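Local atomic coordinates of HMG box-containing protein 1 (Homo sapiens, PDB entry 3QVE), a protein that represses transcription by binding promoter DNA of target genes and helps regulate the cell cycle and Wnt signalling, seen here as its AXH domain. Residues E66-F79 / L88-Y100. Sequence-based numbering, arbitrary orientation.
Sequences ESVSFGESVLKLTF and LLTVECKLDHPFY. With EDO (1,2-ethanediol), chain N.
Leu77 and Val91 exchange both backbone hydrogen bonds, as do Leu75 with Cys93 and Phe79 with Leu89, pairing strands 72-80 and 89-94 as an antiparallel hairpin. The side chains of these pairs share one face. There Leu77 CD1 touches Cys93 SG (3.8 Å) and, coming from the opposite direction, Phe99 CZ (3.7 Å). The Phe79 ring receives Val91 CG2 at its edge, in plane, 3.9 Å from CE2, while its CZ meets Phe99 CE1. Farther along, Leu95 CD2 packs against Leu75 CG at 3.8 Å, and a water bridges Ser73 O to Leu95 N. On the other face Thr78 OG1 and Thr90 OG1 share a 2.9 Å hydrogen bond, and His21 NE2 also bonds Thr90 OG1. Glu92, its CG trans to the backbone N (chi1 -175°), lays its CG 3.7 Å from Val74 CG2 and carries its carboxylate past that valine toward Ser69. Cutting Glu92 back to an alanine would probably strip Val74 CG2 of the CG it packs on and take the carboxylate away from Val74 CG1 and Ser69. Glu72 OE1 and Lys94 NZ form a long, 3.8 Å salt bridge near the type I' turn linking strands 59-69 and 72-80. In the AXH domain's antiparallel sheet, strand 59-69 flanks the hairpin beside 72-80 and strand 17-20 beside 89-94; Leu75 and Leu77 also touch Phe109 in a loop, and beyond the 94-97 turn Pro98 meets helix 111-118.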
loop_
_atom_site.group_PDB
_atom_site.type_symbol
_atom_site.label_atom_id
_atom_site.label_comp_id
_atom_site.label_asym_id
_atom_site.label_seq_id
_atom_site.Cartn_x
_atom_site.Cartn_y
_atom_site.Cartn_z
ATOM N N GLU A 66 -0.496 -14.006 -3.678
ATOM C CA GLU A 66 -1.318 -14.283 -2.527
ATOM C C GLU A 66 -0.652 -15.373 -1.774
ATOM O O GLU A 66 -0.009 -16.248 -2.365
ATOM C CB GLU A 66 -2.683 -14.825 -2.980
ATOM C CG GLU A 66 -3.721 -13.875 -2.635
ATOM C CD GLU A 66 -5.109 -14.298 -3.031
ATOM O OE1 GLU A 66 -5.548 -13.820 -4.096
ATOM O OE2 GLU A 66 -5.742 -15.026 -2.237
ATOM N N SER A 67 -0.841 -15.347 -0.467
ATOM C CA SER A 67 -0.169 -16.278 0.434
ATOM C C SER A 67 -1.051 -16.494 1.657
ATOM O O SER A 67 -2.078 -15.861 1.793
ATOM C CB SER A 67 1.159 -15.628 0.860
ATOM O OG SER A 67 2.017 -16.589 1.381
ATOM N N VAL A 68 -0.629 -17.373 2.552
ATOM C CA VAL A 68 -1.269 -17.553 3.848
ATOM C C VAL A 68 -0.239 -17.272 4.949
ATOM O O VAL A 68 0.882 -17.734 4.881
ATOM C CB VAL A 68 -1.835 -18.955 3.976
ATOM C CG1 VAL A 68 -2.474 -19.155 5.349
ATOM C CG2 VAL A 68 -2.886 -19.195 2.846
ATOM N N SER A 69 -0.632 -16.474 5.939
ATOM C CA SER A 69 0.211 -16.132 7.077
ATOM C C SER A 69 -0.622 -16.311 8.322
ATOM O O SER A 69 -1.638 -15.642 8.498
ATOM C CB SER A 69 0.674 -14.675 6.981
ATOM O OG SER A 69 1.333 -14.219 8.157
ATOM N N PHE A 70 -0.197 -17.232 9.170
ATOM C CA PHE A 70 -0.859 -17.495 10.422
ATOM C C PHE A 70 -2.366 -17.682 10.237
ATOM O O PHE A 70 -3.185 -17.061 10.912
ATOM C CB PHE A 70 -0.499 -16.381 11.416
ATOM C CG PHE A 70 0.945 -16.408 11.816
ATOM C CD1 PHE A 70 1.414 -17.395 12.680
ATOM C CD2 PHE A 70 1.839 -15.454 11.319
ATOM C CE1 PHE A 70 2.754 -17.446 13.062
ATOM C CE2 PHE A 70 3.202 -15.503 11.703
ATOM C CZ PHE A 70 3.641 -16.470 12.557
ATOM N N GLY A 71 -2.712 -18.546 9.290
ATOM C CA GLY A 71 -4.112 -18.878 9.048
ATOM C C GLY A 71 -4.913 -17.879 8.228
ATOM O O GLY A 71 -6.068 -18.146 7.889
ATOM N N GLU A 72 -4.308 -16.738 7.880
ATOM C CA GLU A 72 -4.978 -15.699 7.143
ATOM C C GLU A 72 -4.449 -15.546 5.741
ATOM O O GLU A 72 -3.242 -15.465 5.522
ATOM C CB GLU A 72 -4.773 -14.357 7.830
ATOM C CG GLU A 72 -5.517 -14.225 9.125
ATOM C CD GLU A 72 -5.680 -12.766 9.514
ATOM O OE1 GLU A 72 -5.410 -11.847 8.676
ATOM O OE2 GLU A 72 -6.085 -12.557 10.677
ATOM N N SER A 73 -5.373 -15.436 4.791
ATOM C CA SER A 73 -5.027 -15.144 3.402
ATOM C C SER A 73 -4.576 -13.699 3.292
ATOM O O SER A 73 -5.282 -12.826 3.752
ATOM C CB SER A 73 -6.270 -15.325 2.504
ATOM O OG SER A 73 -6.505 -16.694 2.372
ATOM N N VAL A 74 -3.417 -13.466 2.664
ATOM C CA VAL A 74 -2.861 -12.140 2.499
ATOM C C VAL A 74 -2.328 -11.920 1.077
ATOM O O VAL A 74 -2.138 -12.868 0.348
ATOM C CB VAL A 74 -1.735 -11.889 3.522
ATOM C CG1 VAL A 74 -2.305 -11.787 4.934
ATOM C CG2 VAL A 74 -0.599 -12.916 3.407
ATOM N N LEU A 75 -2.099 -10.670 0.718
ATOM C CA LEU A 75 -1.471 -10.274 -0.536
ATOM C C LEU A 75 -0.040 -9.892 -0.172
ATOM O O LEU A 75 0.237 -9.426 0.953
ATOM C CB LEU A 75 -2.172 -9.055 -1.166
ATOM C CG LEU A 75 -3.630 -9.187 -1.641
ATOM C CD1 LEU A 75 -4.275 -7.803 -1.857
ATOM C CD2 LEU A 75 -3.664 -10.027 -2.875
ATOM N N LYS A 76 0.864 -10.119 -1.120
ATOM C CA LYS A 76 2.211 -9.631 -1.071
ATOM C C LYS A 76 2.445 -8.910 -2.362
ATOM O O LYS A 76 2.264 -9.482 -3.435
ATOM C CB LYS A 76 3.193 -10.766 -0.864
ATOM C CG LYS A 76 3.140 -11.303 0.578
ATOM C CD LYS A 76 4.092 -12.476 0.856
ATOM C CE LYS A 76 5.495 -12.021 1.038
ATOM N NZ LYS A 76 6.471 -13.155 1.087
ATOM N N LEU A 77 2.823 -7.651 -2.239
ATOM C CA LEU A 77 2.891 -6.713 -3.369
ATOM C C LEU A 77 4.199 -6.008 -3.393
ATOM O O LEU A 77 4.697 -5.634 -2.333
ATOM C CB LEU A 77 1.812 -5.635 -3.206
ATOM C CG LEU A 77 0.387 -6.055 -2.919
ATOM C CD1 LEU A 77 -0.518 -4.812 -2.587
ATOM C CD2 LEU A 77 -0.128 -6.885 -4.169
ATOM N N THR A 78 4.721 -5.709 -4.588
ATOM C CA THR A 78 5.979 -4.954 -4.678
ATOM C C THR A 78 5.716 -3.711 -5.474
ATOM O O THR A 78 5.101 -3.748 -6.538
ATOM C CB THR A 78 7.128 -5.782 -5.305
ATOM O OG1 THR A 78 7.456 -6.832 -4.403
ATOM C CG2 THR A 78 8.416 -4.906 -5.538
ATOM N N PHE A 79 6.171 -2.599 -4.923
ATOM C CA PHE A 79 5.895 -1.262 -5.439
ATOM C C PHE A 79 7.194 -0.518 -5.769
ATOM O O PHE A 79 8.200 -0.703 -5.093
ATOM C CB PHE A 79 5.196 -0.420 -4.381
ATOM C CG PHE A 79 3.778 -0.817 -4.122
ATOM C CD1 PHE A 79 2.772 -0.459 -4.995
ATOM C CD2 PHE A 79 3.433 -1.460 -2.942
ATOM C CE1 PHE A 79 1.446 -0.793 -4.743
ATOM C CE2 PHE A 79 2.106 -1.802 -2.691
ATOM C CZ PHE A 79 1.132 -1.478 -3.588
ATOM N N LEU A 88 12.791 -0.258 -3.928
ATOM C CA LEU A 88 11.458 -0.858 -3.946
ATOM C C LEU A 88 10.930 -1.090 -2.544
ATOM O O LEU A 88 11.681 -1.072 -1.540
ATOM C CB LEU A 88 11.496 -2.163 -4.728
ATOM C CG LEU A 88 12.049 -2.057 -6.169
ATOM C CD1 LEU A 88 11.976 -3.425 -6.869
ATOM C CD2 LEU A 88 11.330 -0.965 -6.985
ATOM N N LEU A 89 9.626 -1.308 -2.469
ATOM C CA LEU A 89 8.948 -1.666 -1.207
ATOM C C LEU A 89 8.090 -2.863 -1.458
ATOM O O LEU A 89 7.294 -2.832 -2.401
ATOM C CB LEU A 89 8.029 -0.529 -0.761
ATOM C CG LEU A 89 7.060 -0.752 0.421
ATOM C CD1 LEU A 89 7.802 -1.033 1.691
ATOM C CD2 LEU A 89 6.142 0.453 0.589
ATOM N N THR A 90 8.206 -3.887 -0.610
ATOM C CA THR A 90 7.275 -5.017 -0.640
ATOM C C THR A 90 6.411 -4.914 0.611
ATOM O O THR A 90 6.903 -4.564 1.683
ATOM C CB THR A 90 8.014 -6.371 -0.712
ATOM O OG1 THR A 90 8.810 -6.360 -1.907
ATOM C CG2 THR A 90 7.016 -7.567 -0.794
ATOM N N VAL A 91 5.115 -5.176 0.465
ATOM C CA VAL A 91 4.201 -5.127 1.583
ATOM C C VAL A 91 3.403 -6.406 1.635
ATOM O O VAL A 91 3.240 -7.094 0.618
ATOM C CB VAL A 91 3.195 -3.909 1.516
ATOM C CG1 VAL A 91 3.928 -2.600 1.260
ATOM C CG2 VAL A 91 2.137 -4.125 0.493
ATOM N N GLU A 92 2.922 -6.728 2.830
ATOM C CA GLU A 92 1.873 -7.715 3.018
ATOM C C GLU A 92 0.629 -6.963 3.445
ATOM O O GLU A 92 0.700 -6.142 4.350
ATOM C CB GLU A 92 2.264 -8.687 4.106
ATOM C CG GLU A 92 1.320 -9.837 4.312
ATOM C CD GLU A 92 1.440 -10.420 5.700
ATOM O OE1 GLU A 92 2.174 -11.430 5.820
ATOM O OE2 GLU A 92 0.815 -9.879 6.659
ATOM N N CYS A 93 -0.502 -7.187 2.788
ATOM C CA CYS A 93 -1.717 -6.474 3.182
ATOM C C CYS A 93 -2.918 -7.400 3.088
ATOM O O CYS A 93 -2.848 -8.471 2.515
ATOM C CB CYS A 93 -1.871 -5.238 2.323
ATOM S SG CYS A 93 -2.260 -5.598 0.682
ATOM N N LYS A 94 -4.031 -6.996 3.680
ATOM C CA LYS A 94 -5.253 -7.791 3.609
ATOM C C LYS A 94 -5.837 -7.785 2.184
ATOM O O LYS A 94 -5.595 -6.856 1.424
ATOM C CB LYS A 94 -6.287 -7.279 4.611
ATOM C CG LYS A 94 -5.821 -7.204 6.048
ATOM C CD LYS A 94 -5.276 -8.535 6.565
ATOM C CE LYS A 94 -4.728 -8.440 8.006
ATOM N NZ LYS A 94 -3.293 -8.727 8.062
ATOM N N LEU A 95 -6.603 -8.819 1.844
ATOM C CA LEU A 95 -7.167 -8.967 0.493
ATOM C C LEU A 95 -8.087 -7.826 0.130
ATOM O O LEU A 95 -8.207 -7.503 -1.033
ATOM C CB LEU A 95 -7.943 -10.270 0.360
ATOM C CG LEU A 95 -7.300 -11.625 0.610
ATOM C CD1 LEU A 95 -8.219 -12.823 0.151
ATOM C CD2 LEU A 95 -5.973 -11.722 -0.069
ATOM N N ASP A 96 -8.706 -7.209 1.137
ATOM C CA ASP A 96 -9.662 -6.132 0.936
ATOM C C ASP A 96 -9.020 -4.719 0.971
ATOM O O ASP A 96 -9.744 -3.721 0.943
ATOM C CB ASP A 96 -10.728 -6.204 2.046
ATOM C CG ASP A 96 -10.112 -6.145 3.410
ATOM O OD1 ASP A 96 -9.267 -5.262 3.639
ATOM O OD2 ASP A 96 -10.444 -7.003 4.233
ATOM N N HIS A 97 -7.694 -4.633 1.004
ATOM C CA HIS A 97 -6.989 -3.331 1.028
ATOM C C HIS A 97 -7.341 -2.527 -0.247
ATOM O O HIS A 97 -7.152 -3.002 -1.360
ATOM C CB HIS A 97 -5.463 -3.521 1.125
ATOM C CG HIS A 97 -4.734 -2.338 1.663
ATOM N ND1 HIS A 97 -4.672 -1.137 0.994
ATOM C CD2 HIS A 97 -4.069 -2.156 2.832
ATOM C CE1 HIS A 97 -3.993 -0.261 1.723
ATOM N NE2 HIS A 97 -3.606 -0.858 2.836
ATOM N N PRO A 98 -7.882 -1.309 -0.079
ATOM C CA PRO A 98 -8.179 -0.431 -1.220
ATOM C C PRO A 98 -6.991 0.440 -1.616
ATOM O O PRO A 98 -6.122 0.723 -0.779
ATOM C CB PRO A 98 -9.287 0.447 -0.679
ATOM C CG PRO A 98 -8.942 0.614 0.776
ATOM C CD PRO A 98 -8.296 -0.704 1.189
ATOM N N PHE A 99 -6.922 0.804 -2.890
ATOM C CA PHE A 99 -5.843 1.649 -3.396
ATOM C C PHE A 99 -6.492 2.718 -4.247
ATOM O O PHE A 99 -7.442 2.419 -4.968
ATOM C CB PHE A 99 -4.860 0.843 -4.223
ATOM C CG PHE A 99 -4.153 -0.196 -3.435
ATOM C CD1 PHE A 99 -3.067 0.152 -2.623
ATOM C CD2 PHE A 99 -4.647 -1.501 -3.397
ATOM C CE1 PHE A 99 -2.410 -0.793 -1.866
ATOM C CE2 PHE A 99 -4.016 -2.437 -2.635
ATOM C CZ PHE A 99 -2.884 -2.083 -1.860
ATOM N N TYR A 100 -5.982 3.936 -4.149
ATOM C CA TYR A 100 -6.495 5.037 -4.927
ATOM C C TYR A 100 -5.537 5.229 -6.075
ATOM O O TYR A 100 -4.429 5.733 -5.876
ATOM C CB TYR A 100 -6.701 6.295 -4.092
ATOM C CG TYR A 100 -7.565 7.297 -4.866
ATOM C CD1 TYR A 100 -8.954 7.241 -4.828
ATOM C CD2 TYR A 100 -6.975 8.239 -5.691
ATOM C CE1 TYR A 100 -9.756 8.146 -5.586
ATOM C CE2 TYR A 100 -7.743 9.133 -6.436
ATOM C CZ TYR A 100 -9.122 9.084 -6.380
ATOM O OH TYR A 100 -9.836 9.988 -7.116
HETATM C C1 EDO N . 10.203 -13.068 1.899
HETATM O O1 EDO N . 8.837 -12.701 2.106
HETATM C C2 EDO N . 11.030 -12.807 3.145
HETATM O O2 EDO N . 10.320 -13.313 4.281
HETATM O O HOH W 1 -7.080 -10.781 4.148
#